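Oxidized polyvinyl alcohol hydrolase (Sphingopyxis, PDB 3WLA) hydrolyses beta-diketones such as 4,6-nonanedione and cleaves oxidized polyvinyl alcohol in the second step of polyvinyl alcohol degradation. Local coordinates at residues H78-I83 / F295-L300. Residues are numbered along the deposited sequence; the frame is centred on the assembly and turned at random.
Sequences HGYMVI and FNLWAL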
ATOM      1  N   HIS A  78      -2.101  19.846   6.007  1.00 27.66           N
ATOM      2  CA  HIS A  78      -3.173  19.517   6.929  1.00 26.36           C
ATOM      3  C   HIS A  78      -2.707  18.762   8.183  1.00 26.05           C
ATOM      4  O   HIS A  78      -3.489  18.076   8.845  1.00 25.05           O
ATOM      5  CB  HIS A  78      -4.231  18.698   6.206  1.00 27.51           C
ATOM      6  CG  HIS A  78      -4.839  19.404   5.037  1.00 28.96           C
ATOM      7  ND1 HIS A  78      -5.912  20.258   5.160  1.00 31.26           N
ATOM      8  CD2 HIS A  78      -4.473  19.451   3.735  1.00 31.06           C
ATOM      9  CE1 HIS A  78      -6.170  20.812   3.988  1.00 32.67           C
ATOM     10  NE2 HIS A  78      -5.308  20.339   3.103  1.00 30.33           N
ATOM     11  N   GLY A  79      -1.419  18.863   8.474  1.00 24.86           N
ATOM     12  CA  GLY A  79      -0.886  18.281   9.676  1.00 24.68           C
ATOM     13  C   GLY A  79      -0.234  16.933   9.590  1.00 24.65           C
ATOM     14  O   GLY A  79       0.238  16.421  10.593  1.00 22.48           O
ATOM     15  N   TYR A  80      -0.226  16.351   8.401  1.00 23.78           N
ATOM     16  CA  TYR A  80       0.396  15.039   8.242  1.00 24.86           C
ATOM     17  C   TYR A  80       1.867  15.113   7.883  1.00 26.15           C
ATOM     18  O   TYR A  80       2.271  15.981   7.073  1.00 26.33           O
ATOM     19  CB  TYR A  80      -0.272  14.296   7.107  1.00 24.56           C
ATOM     20  CG  TYR A  80      -1.654  13.925   7.453  1.00 24.94           C
ATOM     21  CD1 TYR A  80      -1.897  12.752   8.144  1.00 25.40           C
ATOM     22  CD2 TYR A  80      -2.715  14.769   7.162  1.00 25.88           C
ATOM     23  CE1 TYR A  80      -3.201  12.421   8.563  1.00 28.34           C
ATOM     24  CE2 TYR A  80      -3.997  14.450   7.568  1.00 26.45           C
ATOM     25  CZ  TYR A  80      -4.222  13.267   8.279  1.00 24.48           C
ATOM     26  OH  TYR A  80      -5.492  12.953   8.753  1.00 30.25           O
ATOM     27  N   MET A  81       2.664  14.235   8.490  1.00 24.14           N
ATOM     28  CA  MET A  81       4.064  14.115   8.073  1.00 25.94           C
ATOM     29  C   MET A  81       3.970  13.154   6.850  1.00 25.59           C
ATOM     30  O   MET A  81       3.465  12.029   6.988  1.00 24.28           O
ATOM     31  CB  MET A  81       4.882  13.442   9.168  1.00 25.95           C
ATOM     32  CG  MET A  81       6.154  12.799   8.649  1.00 28.42           C
ATOM     33  SD  MET A  81       7.318  13.947   7.859  1.00 29.33           S
ATOM     34  CE  MET A  81       8.290  14.422   9.336  1.00 28.29           C
ATOM     35  N   VAL A  82       4.429  13.580   5.676  1.00 25.02           N
ATOM     36  CA  VAL A  82       4.361  12.712   4.470  1.00 23.67           C
ATOM     37  C   VAL A  82       5.792  12.202   4.138  1.00 25.70           C
ATOM     38  O   VAL A  82       6.735  13.013   4.007  1.00 22.97           O
ATOM     39  CB  VAL A  82       3.807  13.540   3.272  1.00 22.53           C
ATOM     40  CG1 VAL A  82       3.632  12.683   1.968  1.00 20.20           C
ATOM     41  CG2 VAL A  82       2.461  14.150   3.683  1.00 21.68           C
ATOM     42  N   ILE A  83       5.970  10.879   4.064  1.00 25.49           N
ATOM     43  CA  ILE A  83       7.286  10.326   3.709  1.00 25.14           C
ATOM     44  C   ILE A  83       7.051   9.388   2.498  1.00 26.74           C
ATOM     45  O   ILE A  83       6.316   8.411   2.603  1.00 26.21           O
ATOM     46  CB  ILE A  83       7.899   9.512   4.877  1.00 26.46           C
ATOM     47  CG1 ILE A  83       7.924  10.327   6.155  1.00 26.49           C
ATOM     48  CG2 ILE A  83       9.355   9.074   4.542  1.00 25.43           C
ATOM     49  CD1 ILE A  83       8.134   9.454   7.366  1.00 20.97           C
ATOM     50  N   PHE A 295     -10.406  13.856  -1.739  1.00 26.65           N
ATOM     51  CA  PHE A 295     -10.427  12.433  -1.464  1.00 24.27           C
ATOM     52  C   PHE A 295      -9.248  12.014  -0.579  1.00 25.01           C
ATOM     53  O   PHE A 295      -9.429  11.293   0.446  1.00 24.86           O
ATOM     54  CB  PHE A 295     -10.375  11.608  -2.747  1.00 21.67           C
ATOM     55  CG  PHE A 295     -10.295  10.142  -2.477  1.00 24.63           C
ATOM     56  CD1 PHE A 295     -11.403   9.453  -1.998  1.00 25.99           C
ATOM     57  CD2 PHE A 295      -9.071   9.475  -2.529  1.00 22.98           C
ATOM     58  CE1 PHE A 295     -11.304   8.115  -1.557  1.00 27.06           C
ATOM     59  CE2 PHE A 295      -8.948   8.155  -2.096  1.00 24.77           C
ATOM     60  CZ  PHE A 295     -10.046   7.464  -1.608  1.00 26.86           C
ATOM     61  N   ASN A 296      -8.054  12.456  -0.954  1.00 23.87           N
ATOM     62  CA  ASN A 296      -6.877  12.107  -0.184  1.00 23.79           C
ATOM     63  C   ASN A 296      -7.036  12.541   1.283  1.00 23.98           C
ATOM     64  O   ASN A 296      -6.738  11.777   2.195  1.00 22.34           O
ATOM     65  CB  ASN A 296      -5.623  12.783  -0.730  1.00 23.41           C
ATOM     66  CG  ASN A 296      -5.178  12.239  -2.107  1.00 25.17           C
ATOM     67  OD1 ASN A 296      -5.541  11.151  -2.531  1.00 23.88           O
ATOM     68  ND2 ASN A 296      -4.379  13.030  -2.789  1.00 22.86           N
ATOM     69  N   LEU A 297      -7.473  13.774   1.492  1.00 24.41           N
ATOM     70  CA  LEU A 297      -7.635  14.298   2.854  1.00 26.19           C
ATOM     71  C   LEU A 297      -8.781  13.579   3.602  1.00 25.73           C
ATOM     72  O   LEU A 297      -8.669  13.344   4.788  1.00 23.34           O
ATOM     73  CB  LEU A 297      -7.932  15.776   2.841  1.00 26.13           C
ATOM     74  CG  LEU A 297      -8.186  16.391   4.225  1.00 26.92           C
ATOM     75  CD1 LEU A 297      -6.897  16.320   5.100  1.00 22.55           C
ATOM     76  CD2 LEU A 297      -8.606  17.876   3.994  1.00 24.64           C
ATOM     77  N   TRP A 298      -9.846  13.224   2.889  1.00 26.04           N
ATOM     78  CA  TRP A 298     -10.937  12.502   3.485  1.00 25.78           C
ATOM     79  C   TRP A 298     -10.434  11.168   3.932  1.00 25.74           C
ATOM     80  O   TRP A 298     -10.683  10.746   5.077  1.00 25.36           O
ATOM     81  CB  TRP A 298     -12.072  12.274   2.483  1.00 27.46           C
ATOM     82  CG  TRP A 298     -13.115  11.307   3.027  1.00 27.49           C
ATOM     83  CD1 TRP A 298     -14.117  11.583   3.950  1.00 28.83           C
ATOM     84  CD2 TRP A 298     -13.176   9.900   2.780  1.00 27.11           C
ATOM     85  NE1 TRP A 298     -14.777  10.421   4.270  1.00 29.10           N
ATOM     86  CE2 TRP A 298     -14.220   9.377   3.574  1.00 27.84           C
ATOM     87  CE3 TRP A 298     -12.446   9.025   1.965  1.00 26.89           C
ATOM     88  CZ2 TRP A 298     -14.547   8.004   3.577  1.00 28.06           C
ATOM     89  CZ3 TRP A 298     -12.773   7.658   1.967  1.00 26.68           C
ATOM     90  CH2 TRP A 298     -13.809   7.165   2.768  1.00 27.88           C
ATOM     91  N   ALA A 299      -9.702  10.492   3.053  1.00 23.92           N
ATOM     92  CA  ALA A 299      -9.222   9.154   3.376  1.00 23.36           C
ATOM     93  C   ALA A 299      -8.257   9.167   4.577  1.00 24.58           C
ATOM     94  O   ALA A 299      -8.369   8.331   5.498  1.00 23.21           O
ATOM     95  CB  ALA A 299      -8.522   8.522   2.148  1.00 22.16           C
ATOM     96  N   LEU A 300      -7.316  10.106   4.574  1.00 23.81           N
ATOM     97  CA  LEU A 300      -6.363  10.146   5.684  1.00 25.39           C
ATOM     98  C   LEU A 300      -7.034  10.548   6.988  1.00 24.72           C
ATOM     99  O   LEU A 300      -6.728   9.956   8.016  1.00 25.21           O
ATOM    100  CB  LEU A 300      -5.148  11.051   5.404  1.00 24.15           C
ATOM    101  CG  LEU A 300      -3.900  10.420   4.740  1.00 26.12           C
ATOM    102  CD1 LEU A 300      -3.085   9.552   5.753  1.00 26.24           C
ATOM    103  CD2 LEU A 300      -4.336   9.605   3.540  1.00 26.22           C
TER
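Tyr80 lays one face of its ring over Leu300, and this pair forms the buried, close-packed half of the contact between the approach to strand 81-85 and helix 292-304. Leu300 CB sits 4.2 Å from the centroid of the Tyr80 ring, a CH-pi contact 28° off the normal and displaced toward the hydroxyl end, where CB comes 3.7 Å from Tyr80 CZ. Farther along the ring, Leu300 CD1 rests 4.0 Å from Tyr80 CE1, and the Leu300 side chain also packs on Trp50 of strand 47-53. A tyrosine suits this place because its long ring spans the gap to the helix and its polar end still finds a partner: Tyr80 OH is hydrogen-bonded to Asn301 OD1, one residue beyond 295-300, which ties the ring tip to the helix.

Leu297, one helical turn before Asn301, works at the more open side. A chi1 of 177° swings CG of Leu297 away from its own backbone N, and its two methyls divide the work: CD1 lies 3.7 Å from His78 CG and also approaches Tyr80 CE2 obliquely, whereas CD2 stands over the imidazole face, 3.9 Å from the His78 ring centroid. The branched leucine can thus serve both rings. His78 is exposed, so its polar imidazole suits a place where one face can take an apolar methyl, with CD2 set toward the ND1-CE1 side of the ring. No hydrogen bond joins 78-83 to 295-300, and the interface of 220 Å² is modest. Here a C-terminal helix packs beside the lead-in to strand 81-85 of the central sheet, the helix-on-sheet layering of the alpha/beta-hydrolase fold.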